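3-oxoadipate enol-lactonase (Burkholderia xenovorans, PDB 2XUA) probably hydrolyses the enol-lactone of 3-oxoadipate, a step in the bacterial breakdown of catechol, as an enzyme of the alpha/beta hydrolase superfamily. Local coordinates at residues T12-R17 against G64-P69; V30-L35 against A94-L99; G36-M41 against R175-H180; W42-A47 against S246-A251. One frame throughout, in Å; residues are numbered along the deposited sequence.

Contact 1 (T12-R17 against G64-P69); sequences TELHYR and GHSEAP
Ser66 OG is gripped by two backbone groups: it accepts the N-H of His15, with N and OG 2.9 Å apart, and it is also hydrogen-bonded to Asp59 O. In this alpha/beta hydrolase fold, the bonds pin the loop that follows strand 54-58 against strand 12-19, an antiparallel member of the central sheet. The hydroxyl reaches the strand because it stands beside the backbone N of Ser66 and opposite its carbonyl carbon (chi1 -72°). One residue further on, Glu67 N donates to Glu13 O over 2.9 Å in a virtually straight bond (179° at the hydrogen). The loop runs antiparallel to residues 12-15 but is not itself a strand.

The histidines add a second grip. His65 turns its ring edge toward the face of His15 in an offset edge-to-face pair, with planes at 83° and centroids 5.8 Å apart, while His15 CD2 lies 3.8 Å from His65 CB. Both rings also meet histidines of the second subunit, where His65 stacks on the His65 of its partner, and His15 ND1 is bound to Pro5 O. At the far end of the contact Thr12 crosses Pro69 at about a right angle, though the exact place of its methyl is doubtful. Closer to the middle, the gripped hydroxyl also rests on the strand backbone, Ser66 OG lying 3.3 Å from Leu14 CA.

Contact 2 (V30-L35 against A94-L99); sequences VLSNSL and ANFCGL. With SHF (laevulinic acid), chain C.
Phe96 and Ser32 each set their outer group trans to the backbone N (chi1 -173° in both), and Val30 directs CG1 likewise; the three residues share a face of the sheet through the alternation along the paired strands, and the torsion of Phe96 turns its ring toward the other two. The ring meets Ser32 CB obliquely, with Phe96 CZ 3.3 Å from it, and Phe96 CE1 lies 4.0 Å from Val30 CG1. Ser32 OG is held by Tyr58 OH. Gly98, with no side chain, leaves room for the same ring, whose CE2 is 3.9 Å from Gly98 CA.

On the other face Leu31 drapes its CD2 branch against Cys97, 3.5 Å from CB. The backbones between are joined by a ladder of four hydrogen bonds, from Val30 N to Asn95 O (2.8 Å) through to Leu99 N to Ser32 O (3.1 Å).

Past the last rung the 30-35 segment enters the laevulinic acid pocket: Leu35 CD2 packs 3.6 Å from ligand C4, and the side chain of Ser34 touches Ser100. These are neighbouring parallel strands of the central sheet, and Gly98 starts a GxSxG pattern consistent with a nucleophile elbow, as in alpha/beta hydrolases.

Contact 3 (G36-M41 against R175-H180); sequences GTDLSM and RDVFVH
The laevulinic acid pocket has one of its walls where Phe178, which touches the ligand, meets the backbone of Gly36. Phe178 CA approaches Gly36 O at 3.4 Å in a CA-H...O contact, and its ring stands over to one side, with CD1 3.5 Å from the same oxygen. The absent side chain of Gly36 leaves room for the Phe178 ring at CD1; Gly36 N is hydrogen-bonded to His63 NE2.

The larger share of the surface belongs to Val177. Its CG1 methyl sits 3.4 Å from Asp38 N and 3.7 Å from Asp38 CG, over the carboxylate plane, while CG2 reaches across to OD1 at 3.9 Å. Helix 168-179 is part of the helical insertion between strands 117-123 and 209-214, the usual place of the cap domain in alpha/beta hydrolases; the contact thus joins cap to core at the loop after strand 28-32.

What presents the carboxylate to the valine is an Asx turn. Asp38 CG takes the crowded position between backbone N and carbonyl carbon (chi1 73°), and OD1 accepts from Ser40 twice. The hydroxyl OG donates to its syn lone pair over 2.6 Å, while Ser40 N comes in from well above the plane (57° out of it), on the side opposite the valine. The pair of bonds fixes the rotation of the carboxylate. Next to Val177 along the helix, Asp176 faces the second subunit, where OD2 forms salt bridges with Arg17 NH1 and Arg57 NH1 of that chain.

Contact 4 (W42-A47 against S246-A251); sequences WAPQVA and SNIERA
Asn247 is thrust between Trp42 and Gln45. Its ND2 stands 3.7 Å from Trp42 CE3, with the amide plane inclined at 46° to the indole, while Asn247 CB packs 3.8 Å from Gln45 CD. The side chains of Gln45 and Asn247 cross at about a right angle, with amide planes 60° apart. Asn247 takes the rotamer in which CG lies between backbone N and carbonyl carbon (chi1 72°), bringing the amide toward Trp42; there ND2 is hydrogen-bonded to Met41 O, one residue before the tryptophan.

Beside this polar centre lies an apolar strip, with Pro44 CB 3.9 Å from Ala251 CB and Pro44 CG brushing Ile248 CG1. The pairing belongs to the alpha/beta hydrolase core: residues 42-47, on helix 43-52 after strand 28-32, meet the short helix 246-249 beyond the last strand of the sheet.

A water adds a link beside Pro44, donating to Pro44 O over 2.8 Å and only weakly to Ala251 O, which also binds Thr255 OG1. In the next shell Phe254 lies against Trp42, Gln45 and Asn247, and Leu99 backs both Trp42 and Asn247. Val169 of the second subunit covers the apolar strip, packing on Pro44, Ile248 and Ala251.

In the fold
From the N terminus, contact 1 closes the loop that runs from strand 12-19 to residues 64-69, after strand 54-58. The chain meanwhile passes through 30-35, 36-41 and 42-47 without a break, and these three neighbours find partners successively further on: strand 94-99, helix 168-179 and helix 246-249. Every pair of contacts therefore crosses, and none nests within another. Contact 2 builds the middle of the sheet, contact 3 ties it to the helical insertion, and contact 4 reaches the C-terminal region. Contact 3 touches all the others, through Leu39 on His15, Met41 beside Asn33, and the junction of residues 41 and 42 with contact 4. Contacts 1, 3 and 4 also touch the second subunit.

Contact 1 (T12-R17 against G64-P69)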
# COMPACT_ATOMS: atom_id res chain seq x y z
N THR B 12 16.09 16.11 4.14
CA THR B 12 15.75 14.71 3.76
C THR B 12 15.04 14.68 2.41
O THR B 12 14.84 15.72 1.81
CB THR B 12 14.61 14.05 4.60
OG1 THR B 12 14.03 14.94 5.57
CG2 THR B 12 14.97 12.70 5.11
N GLU B 13 14.57 13.50 2.04
CA GLU B 13 13.74 13.27 0.87
C GLU B 13 12.41 12.57 1.27
O GLU B 13 12.43 11.50 1.88
CB GLU B 13 14.51 12.39 -0.11
CG GLU B 13 13.87 12.25 -1.49
CD GLU B 13 14.78 11.49 -2.49
OE1 GLU B 13 15.94 11.13 -2.14
OE2 GLU B 13 14.33 11.23 -3.62
N LEU B 14 11.27 13.18 0.93
CA LEU B 14 9.97 12.61 1.25
C LEU B 14 9.18 12.20 0.02
O LEU B 14 9.01 12.99 -0.90
CB LEU B 14 9.12 13.59 2.05
CG LEU B 14 9.74 14.24 3.31
CD1 LEU B 14 8.87 15.37 3.79
CD2 LEU B 14 9.95 13.21 4.41
N HIS B 15 8.64 10.98 0.08
CA HIS B 15 7.67 10.50 -0.89
C HIS B 15 6.32 11.17 -0.60
O HIS B 15 5.86 11.21 0.55
CB HIS B 15 7.59 8.97 -0.84
CG HIS B 15 6.46 8.38 -1.64
ND1 HIS B 15 6.22 8.71 -2.96
CD2 HIS B 15 5.50 7.49 -1.30
CE1 HIS B 15 5.15 8.06 -3.39
NE2 HIS B 15 4.71 7.30 -2.42
N TYR B 16 5.68 11.71 -1.62
CA TYR B 16 4.36 12.30 -1.40
C TYR B 16 3.34 11.93 -2.49
O TYR B 16 3.71 11.41 -3.56
CB TYR B 16 4.46 13.86 -1.28
CG TYR B 16 4.86 14.54 -2.57
CD1 TYR B 16 3.90 14.98 -3.50
CD2 TYR B 16 6.22 14.76 -2.86
CE1 TYR B 16 4.29 15.58 -4.73
CE2 TYR B 16 6.62 15.37 -4.06
CZ TYR B 16 5.65 15.78 -4.97
OH TYR B 16 6.05 16.36 -6.17
N ARG B 17 2.09 12.26 -2.23
CA ARG B 17 0.99 11.94 -3.18
C ARG B 17 -0.04 12.98 -3.17
O ARG B 17 -0.47 13.37 -2.10
CB ARG B 17 0.38 10.59 -2.84
CG ARG B 17 -0.66 10.11 -3.82
CD ARG B 17 -0.84 8.57 -3.67
NE ARG B 17 0.28 7.80 -4.23
CZ ARG B 17 0.38 6.47 -4.20
NH1 ARG B 17 -0.53 5.74 -3.59
NH2 ARG B 17 1.43 5.88 -4.68
N GLY B 64 7.86 4.29 4.87
CA GLY B 64 7.27 4.17 3.57
C GLY B 64 8.38 4.25 2.56
O GLY B 64 9.37 3.48 2.67
N HIS B 65 8.23 5.16 1.61
CA HIS B 65 9.22 5.30 0.56
C HIS B 65 10.03 6.55 0.73
O HIS B 65 10.73 6.97 -0.20
CB HIS B 65 8.52 5.24 -0.79
CG HIS B 65 8.03 3.87 -1.08
ND1 HIS B 65 8.84 2.91 -1.65
CD2 HIS B 65 6.88 3.24 -0.75
CE1 HIS B 65 8.19 1.76 -1.70
NE2 HIS B 65 6.99 1.94 -1.17
N SER B 66 9.95 7.13 1.91
CA SER B 66 10.71 8.33 2.17
C SER B 66 12.09 7.89 2.69
O SER B 66 12.28 6.71 3.07
CB SER B 66 10.03 9.22 3.22
OG SER B 66 8.83 9.85 2.70
N GLU B 67 13.02 8.84 2.77
CA GLU B 67 14.33 8.55 3.32
C GLU B 67 14.19 8.32 4.80
O GLU B 67 13.31 8.88 5.45
CB GLU B 67 15.22 9.76 3.08
CG GLU B 67 16.67 9.64 3.59
CD GLU B 67 17.39 11.00 3.53
OE1 GLU B 67 17.74 11.45 2.42
OE2 GLU B 67 17.54 11.65 4.57
N ALA B 68 15.04 7.46 5.35
CA ALA B 68 15.23 7.44 6.81
C ALA B 68 16.58 8.07 7.22
O ALA B 68 17.53 7.36 7.42
CB ALA B 68 15.13 6.03 7.33
N PRO B 69 16.64 9.40 7.38
CA PRO B 69 17.94 9.96 7.74
C PRO B 69 18.37 9.61 9.18
O PRO B 69 17.71 8.80 9.86
CB PRO B 69 17.72 11.47 7.61
CG PRO B 69 16.28 11.68 7.86
CD PRO B 69 15.55 10.36 7.61

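Contact 2 (V30-L35 against A94-L99)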
# COMPACT_ATOMS: atom_id res chain seq x y z
N VAL B 30 -3.64 18.61 4.22
CA VAL B 30 -2.43 17.76 4.31
C VAL B 30 -2.77 16.72 5.35
O VAL B 30 -3.33 17.05 6.38
CB VAL B 30 -1.22 18.59 4.83
CG1 VAL B 30 0.02 17.68 5.13
CG2 VAL B 30 -0.88 19.72 3.83
N LEU B 31 -2.46 15.46 5.06
CA LEU B 31 -2.79 14.39 6.04
C LEU B 31 -1.43 13.97 6.60
O LEU B 31 -0.47 13.88 5.83
CB LEU B 31 -3.41 13.22 5.25
CG LEU B 31 -4.74 13.61 4.58
CD1 LEU B 31 -5.46 12.37 3.90
CD2 LEU B 31 -5.68 14.27 5.63
N SER B 32 -1.35 13.58 7.88
CA SER B 32 -0.08 13.12 8.40
C SER B 32 -0.24 11.83 9.17
O SER B 32 -1.17 11.68 9.94
CB SER B 32 0.55 14.26 9.24
OG SER B 32 1.86 13.84 9.61
N ASN B 33 0.62 10.84 8.88
CA ASN B 33 0.39 9.43 9.20
C ASN B 33 0.82 9.10 10.66
O ASN B 33 1.52 9.85 11.34
CB ASN B 33 1.28 8.51 8.34
CG ASN B 33 1.20 8.76 6.84
OD1 ASN B 33 2.09 8.35 6.08
ND2 ASN B 33 0.19 9.46 6.41
N SER B 34 0.36 7.94 11.10
CA SER B 34 0.80 7.34 12.38
C SER B 34 2.18 6.71 12.25
O SER B 34 2.58 6.24 11.15
CB SER B 34 -0.18 6.20 12.71
OG SER B 34 -0.06 5.86 14.11
N LEU B 35 2.90 6.60 13.38
CA LEU B 35 4.09 5.75 13.44
C LEU B 35 3.86 4.33 12.89
O LEU B 35 2.94 3.66 13.29
CB LEU B 35 4.61 5.69 14.89
CG LEU B 35 5.87 4.92 15.16
CD1 LEU B 35 7.05 5.60 14.49
CD2 LEU B 35 6.01 4.85 16.68
N ALA B 94 -3.04 25.37 4.61
CA ALA B 94 -3.79 24.12 4.43
C ALA B 94 -4.51 23.72 5.70
O ALA B 94 -4.08 24.03 6.83
CB ALA B 94 -2.82 22.98 4.00
N ASN B 95 -5.63 23.04 5.51
CA ASN B 95 -6.20 22.20 6.53
C ASN B 95 -5.23 21.06 6.81
O ASN B 95 -4.38 20.69 5.99
CB ASN B 95 -7.59 21.70 6.10
CG ASN B 95 -8.52 22.84 5.76
OD1 ASN B 95 -8.63 23.28 4.61
ND2 ASN B 95 -9.15 23.39 6.79
N PHE B 96 -5.33 20.51 8.01
CA PHE B 96 -4.38 19.51 8.42
C PHE B 96 -5.14 18.51 9.24
O PHE B 96 -5.94 18.87 10.12
CB PHE B 96 -3.23 20.13 9.25
CG PHE B 96 -2.12 19.15 9.59
CD1 PHE B 96 -1.00 19.06 8.78
CD2 PHE B 96 -2.20 18.32 10.73
CE1 PHE B 96 0.04 18.14 9.11
CE2 PHE B 96 -1.20 17.38 11.02
CZ PHE B 96 -0.09 17.32 10.26
N CYS B 97 -4.89 17.23 8.94
CA CYS B 97 -5.52 16.10 9.64
C CYS B 97 -4.43 15.09 9.84
O CYS B 97 -3.88 14.53 8.88
CB CYS B 97 -6.66 15.49 8.80
SG CYS B 97 -7.48 14.02 9.54
N GLY B 98 -4.14 14.83 11.10
CA GLY B 98 -3.03 13.94 11.45
C GLY B 98 -3.52 12.96 12.47
O GLY B 98 -4.40 13.30 13.28
N LEU B 99 -3.00 11.74 12.38
CA LEU B 99 -3.40 10.68 13.27
C LEU B 99 -2.19 10.25 14.10
O LEU B 99 -1.15 10.00 13.56
CB LEU B 99 -3.99 9.49 12.51
CG LEU B 99 -4.76 8.47 13.39
CD1 LEU B 99 -5.99 7.92 12.67
CD2 LEU B 99 -3.90 7.35 13.90
C4 SHF C . 3.03 2.79 16.61
C5 SHF C . 2.07 3.62 15.74
C3 SHF C . 2.93 2.86 18.14
C2 SHF C . 1.59 3.30 18.79
C1 SHF C . 1.43 2.76 20.27
O4 SHF C . 3.85 2.02 16.07
O1 SHF C . 0.76 1.72 20.36
OH1 SHF C . 1.88 3.40 21.28

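Contact 3 (G36-M41 against R175-H180)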
# COMPACT_ATOMS: atom_id res chain seq x y z
N GLY B 36 4.78 3.85 12.02
CA GLY B 36 4.71 2.49 11.46
C GLY B 36 3.67 2.36 10.35
O GLY B 36 3.31 1.25 9.99
N THR B 37 3.19 3.49 9.78
CA THR B 37 2.27 3.41 8.62
C THR B 37 2.89 4.16 7.46
O THR B 37 3.88 4.86 7.63
CB THR B 37 0.87 4.00 8.92
OG1 THR B 37 1.01 5.40 9.14
CG2 THR B 37 0.27 3.37 10.18
N ASP B 38 2.29 4.06 6.29
CA ASP B 38 2.67 4.93 5.21
C ASP B 38 1.41 5.58 4.67
O ASP B 38 0.34 5.42 5.25
CB ASP B 38 3.45 4.18 4.12
CG ASP B 38 2.60 3.25 3.28
OD1 ASP B 38 1.41 3.12 3.53
OD2 ASP B 38 3.15 2.64 2.33
N LEU B 39 1.53 6.32 3.56
CA LEU B 39 0.41 7.12 3.14
C LEU B 39 -0.82 6.37 2.65
O LEU B 39 -1.87 7.00 2.45
CB LEU B 39 0.87 8.23 2.20
CG LEU B 39 1.16 8.19 0.68
CD1 LEU B 39 2.51 8.57 0.28
CD2 LEU B 39 0.53 7.12 -0.23
N SER B 40 -0.70 5.04 2.46
CA SER B 40 -1.86 4.19 2.12
C SER B 40 -2.88 4.13 3.24
O SER B 40 -4.07 3.78 3.02
CB SER B 40 -1.41 2.75 1.73
OG SER B 40 -0.88 2.00 2.87
N MSE B 41 -2.44 4.46 4.46
CA MSE B 41 -3.40 4.37 5.60
C MSE B 41 -4.58 5.33 5.45
O MSE B 41 -5.62 5.10 6.01
CB MSE B 41 -2.70 4.60 6.94
CG MSE B 41 -2.20 6.04 7.07
SE MSE B 41 -2.07 6.45 8.94
CE MSE B 41 -3.94 6.63 9.43
N ARG B 175 -0.09 -4.58 8.24
CA ARG B 175 1.05 -5.27 8.83
C ARG B 175 2.20 -5.24 7.84
O ARG B 175 3.35 -5.07 8.25
CB ARG B 175 0.71 -6.71 9.16
CG ARG B 175 1.89 -7.54 9.77
CD ARG B 175 1.48 -8.97 10.27
NE ARG B 175 2.69 -9.56 10.84
CZ ARG B 175 2.94 -9.69 12.14
NH1 ARG B 175 2.02 -9.34 13.05
NH2 ARG B 175 4.13 -10.20 12.53
N ASP B 176 1.91 -5.37 6.53
CA ASP B 176 3.03 -5.43 5.56
C ASP B 176 3.77 -4.12 5.59
O ASP B 176 5.01 -4.09 5.52
CB ASP B 176 2.57 -5.75 4.12
CG ASP B 176 3.73 -6.16 3.18
OD1 ASP B 176 4.56 -6.99 3.60
OD2 ASP B 176 3.81 -5.65 2.03
N VAL B 177 3.05 -3.02 5.70
CA VAL B 177 3.71 -1.70 5.72
C VAL B 177 4.49 -1.54 7.03
O VAL B 177 5.67 -1.09 7.05
CB VAL B 177 2.65 -0.58 5.63
CG1 VAL B 177 3.27 0.80 5.92
CG2 VAL B 177 1.99 -0.65 4.20
N PHE B 178 3.85 -1.94 8.12
CA PHE B 178 4.52 -1.83 9.44
C PHE B 178 5.84 -2.63 9.43
O PHE B 178 6.91 -2.08 9.68
CB PHE B 178 3.56 -2.32 10.52
CG PHE B 178 4.11 -2.16 11.90
CD1 PHE B 178 3.83 -1.03 12.63
CD2 PHE B 178 4.98 -3.13 12.43
CE1 PHE B 178 4.34 -0.89 13.94
CE2 PHE B 178 5.53 -2.96 13.73
CZ PHE B 178 5.22 -1.84 14.46
N VAL B 179 5.80 -3.90 9.02
CA VAL B 179 6.98 -4.73 9.16
C VAL B 179 8.10 -4.37 8.20
O VAL B 179 9.21 -4.81 8.43
CB VAL B 179 6.72 -6.28 9.19
CG1 VAL B 179 5.71 -6.60 10.25
CG2 VAL B 179 6.25 -6.80 7.82
N HIS B 180 7.80 -3.60 7.14
CA HIS B 180 8.82 -3.18 6.22
C HIS B 180 9.27 -1.76 6.46
O HIS B 180 10.09 -1.23 5.71
CB HIS B 180 8.36 -3.44 4.78
CG HIS B 180 8.46 -4.89 4.45
ND1 HIS B 180 9.63 -5.46 4.01
CD2 HIS B 180 7.58 -5.91 4.63
CE1 HIS B 180 9.45 -6.77 3.89
NE2 HIS B 180 8.22 -7.06 4.27

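Contact 4 (W42-A47 against S246-A251)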
# COMPACT_ATOMS: atom_id res chain seq x y z
N TRP B 42 -4.45 6.40 4.63
CA TRP B 42 -5.52 7.36 4.47
C TRP B 42 -6.38 7.04 3.24
O TRP B 42 -7.23 7.80 2.87
CB TRP B 42 -4.89 8.75 4.23
CG TRP B 42 -4.23 9.28 5.46
CD1 TRP B 42 -2.90 9.52 5.64
CD2 TRP B 42 -4.90 9.72 6.66
NE1 TRP B 42 -2.68 10.01 6.91
CE2 TRP B 42 -3.88 10.16 7.56
CE3 TRP B 42 -6.22 9.72 7.09
CZ2 TRP B 42 -4.16 10.64 8.86
CZ3 TRP B 42 -6.53 10.21 8.37
CH2 TRP B 42 -5.48 10.65 9.25
N ALA B 43 -6.10 5.93 2.55
CA ALA B 43 -6.85 5.66 1.35
C ALA B 43 -8.40 5.72 1.56
O ALA B 43 -9.11 6.24 0.68
CB ALA B 43 -6.39 4.24 0.73
N PRO B 44 -8.94 5.27 2.72
CA PRO B 44 -10.44 5.37 2.81
C PRO B 44 -10.99 6.79 2.81
O PRO B 44 -12.16 7.00 2.50
CB PRO B 44 -10.79 4.64 4.13
CG PRO B 44 -9.61 3.62 4.30
CD PRO B 44 -8.40 4.59 3.91
N GLN B 45 -10.16 7.76 3.18
CA GLN B 45 -10.60 9.15 3.18
C GLN B 45 -10.43 9.92 1.83
O GLN B 45 -10.93 11.06 1.68
CB GLN B 45 -9.85 9.91 4.29
CG GLN B 45 -10.44 9.68 5.71
CD GLN B 45 -10.22 8.25 6.20
OE1 GLN B 45 -11.15 7.56 6.69
NE2 GLN B 45 -8.99 7.78 6.06
N VAL B 46 -9.64 9.38 0.93
CA VAL B 46 -9.18 10.19 -0.23
C VAL B 46 -10.32 10.68 -1.15
O VAL B 46 -10.41 11.86 -1.52
CB VAL B 46 -8.10 9.42 -1.02
CG1 VAL B 46 -7.80 10.13 -2.38
CG2 VAL B 46 -6.80 9.28 -0.10
N ALA B 47 -11.23 9.77 -1.43
CA ALA B 47 -12.38 10.05 -2.31
C ALA B 47 -13.24 11.20 -1.79
O ALA B 47 -13.48 12.17 -2.50
CB ALA B 47 -13.23 8.78 -2.53
N SER B 246 -8.55 4.75 13.95
CA SER B 246 -10.00 4.92 13.82
C SER B 246 -10.47 5.30 12.43
O SER B 246 -11.63 5.07 12.08
CB SER B 246 -10.55 5.93 14.85
OG SER B 246 -10.21 7.26 14.55
N ASN B 247 -9.58 5.89 11.64
CA ASN B 247 -9.98 6.25 10.25
C ASN B 247 -10.12 5.00 9.36
O ASN B 247 -10.70 5.06 8.26
CB ASN B 247 -8.92 7.17 9.62
CG ASN B 247 -7.67 6.43 9.31
OD1 ASN B 247 -7.03 5.90 10.22
ND2 ASN B 247 -7.32 6.33 8.00
N ILE B 248 -9.55 3.89 9.80
CA ILE B 248 -9.79 2.58 9.19
C ILE B 248 -10.93 1.80 9.80
O ILE B 248 -11.88 1.43 9.11
CB ILE B 248 -8.52 1.76 9.15
CG1 ILE B 248 -7.62 2.38 8.10
CG2 ILE B 248 -8.82 0.30 8.65
CD1 ILE B 248 -6.27 1.76 8.07
N GLU B 249 -10.85 1.54 11.10
CA GLU B 249 -11.91 0.80 11.76
C GLU B 249 -13.31 1.46 11.65
O GLU B 249 -14.29 0.76 11.50
CB GLU B 249 -11.51 0.45 13.23
CG GLU B 249 -12.63 -0.35 13.94
CD GLU B 249 -12.08 -1.16 15.14
OE1 GLU B 249 -10.82 -1.15 15.33
OE2 GLU B 249 -12.91 -1.78 15.86
N ARG B 250 -13.42 2.78 11.77
CA ARG B 250 -14.68 3.43 11.60
C ARG B 250 -14.50 4.44 10.50
O ARG B 250 -14.77 5.65 10.70
CB ARG B 250 -15.02 4.28 12.81
CG ARG B 250 -15.44 3.60 14.05
CD ARG B 250 -16.14 2.38 13.84
NE ARG B 250 -17.53 2.56 14.09
CZ ARG B 250 -18.31 1.66 14.70
NH1 ARG B 250 -17.84 0.50 15.12
NH2 ARG B 250 -19.60 1.95 14.86
N ALA B 251 -14.07 3.97 9.33
CA ALA B 251 -13.79 4.86 8.17
C ALA B 251 -14.92 5.79 7.83
O ALA B 251 -14.74 6.99 7.71
CB ALA B 251 -13.40 4.01 6.97
O HOH W 1 -14.21 6.61 4.32